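Local coordinates for protein endolysin 2638A (PDB 7AQH) that degrades the peptidoglycan of its staphylococcal host to release phage progeny, and is represented here by its C-terminal SH3b cell wall-binding domain, at residues A[32-35]-A[36-39]; A[42-45]-A[46-49]. All blocks are in the same frame, centred on the assembly; numbering follows the deposited sequence.

Following the chain from its N terminus, strand 26-30 runs out into a loop that contact 1 closes with a tight turn before strand 39-43 returns antiparallel beside strand 26-30. Contact 2 then begins at the end of that returning strand, where a second turn passes the chain on to strand 48-51, which pairs with strand 10-20. The two contacts lie in series, neither nested nor crossing, and their centres are about 18 Å apart. Each is local and sits at the surface. Contact 1 shapes the connection between two paired strands, whereas contact 2 leads the chain from strand 39-43 to one that pairs elsewhere in the SH3b sheet.

Contact 1: A[32-35]-A[36-39]; sequences GPWT and GHPQ
His-37 N donates to Trp-34 O at 3.1 Å, closing a type I beta turn with Thr-35 and Gly-36 at its corners. The bond is fairly straight at the hydrogen, but the donor stands well above the carbonyl plane, not on a lone pair. A second, weak link spans the wider loop: His-37 ND1 to Gly-32 O, 3.3 Å and almost linear. The backbone amide and the imidazole of His-37 thus hold two different carbonyls of 32-35, and the ring bond may limit the rotation of the imidazole.

The two aromatic side chains meet in a T-shaped stack. The six-membered ring of Trp-34 turns its edge to the face of His-37, with centroids 5.0 Å apart and planes at 89°. Trp-34 CE3 makes the touch, lying over the imidazole toward its rim, 3.4 Å from His-37 CD2. Farther back, Trp-34 CB makes an off-centre CH-pi contact with the same imidazole. With CG anti to the backbone N (chi1 177°), and chi2 setting the turn of the ring, the indole comes to lie with one face against the Gly-36 backbone; glycine brings no side chain into the place where the indole sits. CG anti to the carbonyl carbon (chi1 -79°) swings the imidazole of His-37 to Gly-32.

Beyond the turn, Thr-35 N is bonded to Asp-58 OD2 and Trp-34 also touches Asp-58, which ties the loop to the connection between strands 53-57 and 60-66. Pro-33 centres an inverse gamma turn just before. The whole is a type I beta turn flanked by a T-shaped Trp-His pair, set in the loop joining antiparallel strands 26-30 and 39-43 of an SH3b domain.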
# COMPACT_ATOMS: atom_id res chain seq x y z
N GLY A 32 3.84 8.96 -1.89
CA GLY A 32 2.46 8.61 -1.62
C GLY A 32 1.94 7.38 -2.33
O GLY A 32 2.63 6.75 -3.14
N PRO A 33 0.68 7.01 -2.03
CA PRO A 33 0.04 5.82 -2.62
C PRO A 33 -0.49 6.08 -4.03
O PRO A 33 -1.69 6.05 -4.31
CB PRO A 33 -1.09 5.53 -1.63
CG PRO A 33 -1.49 6.90 -1.15
CD PRO A 33 -0.21 7.70 -1.08
N TRP A 34 0.43 6.35 -4.95
CA TRP A 34 0.08 6.68 -6.32
C TRP A 34 1.07 6.03 -7.27
O TRP A 34 2.29 6.12 -7.07
CB TRP A 34 0.05 8.19 -6.54
CG TRP A 34 -0.24 8.57 -7.96
CD1 TRP A 34 -1.27 8.12 -8.73
CD2 TRP A 34 0.51 9.47 -8.78
NE1 TRP A 34 -1.21 8.69 -9.98
CE2 TRP A 34 -0.12 9.52 -10.03
CE3 TRP A 34 1.66 10.24 -8.56
CZ2 TRP A 34 0.36 10.31 -11.08
CZ3 TRP A 34 2.13 11.02 -9.60
CH2 TRP A 34 1.48 11.05 -10.84
N THR A 35 0.55 5.37 -8.31
CA THR A 35 1.41 4.69 -9.27
C THR A 35 2.36 5.65 -9.99
O THR A 35 3.41 5.22 -10.47
CB THR A 35 0.56 3.94 -10.30
OG1 THR A 35 0.84 2.54 -10.23
CG2 THR A 35 0.84 4.45 -11.70
N GLY A 36 2.00 6.93 -10.07
CA GLY A 36 2.84 7.90 -10.75
C GLY A 36 4.05 8.38 -9.99
O GLY A 36 4.91 9.05 -10.58
N HIS A 37 4.15 8.07 -8.70
CA HIS A 37 5.29 8.51 -7.91
C HIS A 37 6.53 7.67 -8.22
O HIS A 37 6.43 6.58 -8.79
CB HIS A 37 4.96 8.43 -6.42
CG HIS A 37 4.13 9.57 -5.93
ND1 HIS A 37 3.23 9.45 -4.89
CD2 HIS A 37 4.08 10.87 -6.32
CE1 HIS A 37 2.65 10.61 -4.67
NE2 HIS A 37 3.14 11.49 -5.52
N PRO A 38 7.71 8.16 -7.85
CA PRO A 38 8.94 7.40 -8.10
C PRO A 38 8.92 6.05 -7.40
O PRO A 38 8.40 5.92 -6.29
CB PRO A 38 10.04 8.31 -7.55
CG PRO A 38 9.43 9.68 -7.53
CD PRO A 38 7.98 9.47 -7.23
N GLN A 39 9.50 5.05 -8.05
CA GLN A 39 9.55 3.71 -7.49
C GLN A 39 10.56 3.64 -6.35
O GLN A 39 11.65 4.20 -6.43
CB GLN A 39 9.91 2.69 -8.57
CG GLN A 39 10.05 1.27 -8.06
CD GLN A 39 10.22 0.27 -9.19
OE1 GLN A 39 10.11 0.61 -10.36
NE2 GLN A 39 10.49 -0.98 -8.83

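Contact 2: A[42-45]-A[46-49]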
# COMPACT_ATOMS: atom_id res chain seq x y z
N VAL A 42 11.10 -3.14 -4.92
CA VAL A 42 10.16 -4.23 -5.15
C VAL A 42 10.23 -5.19 -3.96
O VAL A 42 11.31 -5.68 -3.63
CB VAL A 42 10.44 -4.98 -6.46
CG1 VAL A 42 9.56 -6.22 -6.56
CG2 VAL A 42 10.23 -4.07 -7.65
N LEU A 43 9.09 -5.45 -3.33
CA LEU A 43 8.99 -6.44 -2.27
C LEU A 43 8.59 -7.77 -2.89
O LEU A 43 7.49 -7.90 -3.44
CB LEU A 43 7.99 -6.01 -1.20
CG LEU A 43 8.14 -6.68 0.16
CD1 LEU A 43 9.48 -6.34 0.79
CD2 LEU A 43 7.00 -6.29 1.09
N GLN A 44 9.47 -8.76 -2.79
CA GLN A 44 9.28 -10.05 -3.44
C GLN A 44 8.44 -10.98 -2.58
O GLN A 44 8.21 -10.74 -1.39
CB GLN A 44 10.62 -10.70 -3.76
CG GLN A 44 11.62 -9.80 -4.48
CD GLN A 44 12.97 -10.46 -4.66
OE1 GLN A 44 14.01 -9.85 -4.38
NE2 GLN A 44 12.98 -11.70 -5.12
N LYS A 45 7.98 -12.07 -3.20
CA LYS A 45 7.21 -13.07 -2.48
C LYS A 45 7.99 -13.58 -1.27
O LYS A 45 9.21 -13.69 -1.29
CB LYS A 45 6.87 -14.24 -3.40
CG LYS A 45 5.98 -15.30 -2.77
CD LYS A 45 5.50 -16.32 -3.80
CE LYS A 45 4.70 -17.44 -3.16
NZ LYS A 45 3.35 -16.99 -2.73
N GLY A 46 7.25 -13.87 -0.20
CA GLY A 46 7.84 -14.35 1.04
C GLY A 46 8.30 -13.26 1.98
O GLY A 46 8.30 -13.48 3.20
N GLN A 47 8.70 -12.10 1.46
CA GLN A 47 9.15 -11.02 2.32
C GLN A 47 7.98 -10.40 3.07
O GLN A 47 6.87 -10.30 2.55
CB GLN A 47 9.88 -9.95 1.50
CG GLN A 47 11.19 -10.42 0.89
CD GLN A 47 11.88 -9.32 0.11
OE1 GLN A 47 11.26 -8.57 -0.63
NE2 GLN A 47 13.20 -9.22 0.30
N THR A 48 8.24 -9.99 4.31
CA THR A 48 7.22 -9.45 5.19
C THR A 48 7.62 -8.06 5.68
O THR A 48 8.80 -7.78 5.90
CB THR A 48 6.98 -10.36 6.40
OG1 THR A 48 6.60 -11.67 5.95
CG2 THR A 48 5.89 -9.79 7.29
N ILE A 49 6.62 -7.20 5.85
CA ILE A 49 6.82 -5.86 6.37
C ILE A 49 5.70 -5.56 7.35
O ILE A 49 4.64 -6.19 7.33
CB ILE A 49 6.86 -4.79 5.25
CG1 ILE A 49 5.59 -4.84 4.39
CG2 ILE A 49 8.09 -4.99 4.37
CD1 ILE A 49 4.41 -4.09 4.97
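Gln-44 and Gln-47 are joined by two hydrogen bonds. The shorter runs from Gln-44 N to Gln-47 OE1, 2.8 Å, and the other from Gln-47 N to Gln-44 O, 3.2 Å. Both have N-H...O angles of 152°, and in both the donor is tilted from the carbonyl plane. The backbone bond closes a type II beta turn with Lys-45 and Gly-46 at its corners; Gly-46 has a positive phi of 86°, readily adopted by glycine at this position.

The side-chain bond depends on the shape of Gln-47. Its CG lies beside the backbone N (chi1 -67°) and the chain beyond is extended, carrying the amide back across the turn to the start of it. On the way, Gln-47 CB passes Gln-44 O and lies 3.7 Å from Leu-43 CD1. Gln-47 OE1 is 3.2 Å from Leu-43 CD1.

Leu-43 divides its branches: CD1 packs against CB and OE1 of Gln-47, and Leu-43 CD2 meets Ile-49 CG2 at 3.7 Å, with Ile-49 CG1 slightly farther away. Both residues also rest on Met-75 of strand 72-77, and their side chains touch Val-20 and Phe-18 of strand 10-20, respectively. Their backbones bond to Ile-26 and Phe-18. Lys-45 sends its amino group away to Thr-21 O, and the backbones of Gly-46 and Gln-47 bond to Val-20.

A polar clasp thus sits beside an apolar contact. Because the Gln-47 amide oxygen takes up the N-H of Gln-44, the side chain braces the same turn that its own backbone N-H closes.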